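Local coordinates for 3-oxo-glucose-6-phosphate:glutamate aminotransferase (Bacillus subtilis subsp. subtilis, PDB 4K2M), which catalyses the reversible pyridoxal phosphate-dependent transfer of an amino group from glutamate to 3-dehydro-glucose 6-phosphate, giving kanosamine 6-phosphate for antibiotic synthesis, at residues L138-G143 against L161-V166. Numbering follows the deposited sequence.
Sequences LGLNPG and LASGGV
Ser163 meets Leu140 where two helix-to-strand connections of the aspartate aminotransferase fold run side by side: 138-143 links helix 127-137 to strand 145-148, while the segment 161-166 carries helix 154-163 into the neighbouring parallel strand 166-169. The CB of Leu140 points toward 161-166, and with CG anti to the backbone N (chi1 -176°) its CD2 reaches Ser163 O at 3.2 Å. In one of the two modelled conformers of Ser163, the hydroxyl hydrogen-bonds to Val160 O, and Leu140 CD2 merely packs against it. One water donates to both Ser163 O (2.8 Å) and Leu140 O (3.0 Å), bridging the two backbones. Gly164, at positive phi, ends the helix in a Schellman motif, as Gly139 does for helix 127-137. Gly164 O accepts the direct backbone bond, from Gly143 N (3.0 Å, 163° at the hydrogen), and also a CA-H...O contact from Pro142 CA at 3.2 Å. Gly165 has no side chain, and Leu140 CD1 comes within 3.9 Å of its CA. Val166 then enters the sheet by backbone bonding to Asp144 and Val146, while its CG2 rests 3.8 Å from Gly143 O.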
# COMPACT_ATOMS: atom_id res chain seq x y z
N LEU A 138 -11.43 -10.03 13.85
CA LEU A 138 -11.68 -11.08 14.84
C LEU A 138 -12.15 -10.50 16.17
O LEU A 138 -12.44 -11.24 17.11
CB LEU A 138 -10.41 -11.89 15.07
CG LEU A 138 -10.09 -12.99 14.06
CD1 LEU A 138 -8.64 -13.48 14.24
CD2 LEU A 138 -11.05 -14.16 14.24
N GLY A 139 -12.23 -9.18 16.26
CA GLY A 139 -12.79 -8.53 17.44
C GLY A 139 -11.78 -8.05 18.46
O GLY A 139 -12.15 -7.83 19.62
N LEU A 140 -10.53 -7.87 18.05
CA LEU A 140 -9.52 -7.38 19.00
C LEU A 140 -9.89 -6.01 19.55
O LEU A 140 -10.16 -5.08 18.79
CB LEU A 140 -8.11 -7.28 18.37
CG LEU A 140 -7.05 -6.85 19.40
CD1 LEU A 140 -5.75 -7.63 19.24
CD2 LEU A 140 -6.75 -5.34 19.36
N ASN A 141 -9.89 -5.90 20.88
CA ASN A 141 -10.09 -4.63 21.57
C ASN A 141 -8.79 -4.20 22.25
O ASN A 141 -7.97 -5.05 22.58
CB ASN A 141 -11.18 -4.78 22.62
CG ASN A 141 -12.52 -5.13 22.01
OD1 ASN A 141 -12.95 -4.50 21.04
ND2 ASN A 141 -13.17 -6.14 22.56
N PRO A 142 -8.59 -2.88 22.45
CA PRO A 142 -7.33 -2.44 23.06
C PRO A 142 -7.10 -3.14 24.39
O PRO A 142 -8.03 -3.29 25.19
CB PRO A 142 -7.56 -0.94 23.28
CG PRO A 142 -8.51 -0.57 22.19
CD PRO A 142 -9.45 -1.74 22.08
N GLY A 143 -5.87 -3.60 24.61
CA GLY A 143 -5.52 -4.32 25.82
C GLY A 143 -5.60 -5.83 25.71
O GLY A 143 -5.06 -6.53 26.58
N LEU A 161 0.48 -4.29 17.88
CA LEU A 161 0.54 -3.02 18.60
C LEU A 161 -0.29 -1.93 17.93
O LEU A 161 -0.94 -1.12 18.61
CB LEU A 161 2.00 -2.57 18.76
CG LEU A 161 2.81 -3.44 19.70
CD1 LEU A 161 4.31 -3.17 19.54
CD2 LEU A 161 2.39 -3.20 21.16
N ALA A 162 -0.26 -1.89 16.60
CA ALA A 162 -1.02 -0.89 15.84
C ALA A 162 -2.51 -1.10 16.02
O ALA A 162 -3.29 -0.14 15.98
CB ALA A 162 -0.66 -0.96 14.35
N SER A 163 -2.93 -2.35 16.19
CA SER A 163 -4.35 -2.66 16.36
C SER A 163 -4.81 -2.39 17.80
O SER A 163 -6.00 -2.45 18.09
CB SER A 163 -4.65 -4.11 15.98
OG SER A 163 -4.29 -5.02 17.01
N GLY A 164 -3.86 -2.11 18.69
CA GLY A 164 -4.19 -1.82 20.08
C GLY A 164 -3.97 -3.00 21.02
O GLY A 164 -4.23 -2.92 22.24
N GLY A 165 -3.47 -4.10 20.47
CA GLY A 165 -3.28 -5.33 21.23
C GLY A 165 -1.98 -5.33 22.00
O GLY A 165 -1.14 -4.43 21.83
N VAL A 166 -1.81 -6.34 22.86
CA VAL A 166 -0.65 -6.46 23.72
C VAL A 166 0.07 -7.76 23.41
O VAL A 166 -0.44 -8.85 23.72
CB VAL A 166 -1.08 -6.49 25.21
CG1 VAL A 166 0.14 -6.83 26.10
CG2 VAL A 166 -1.71 -5.15 25.60
O HOH W 1 -8.68 -2.48 18.96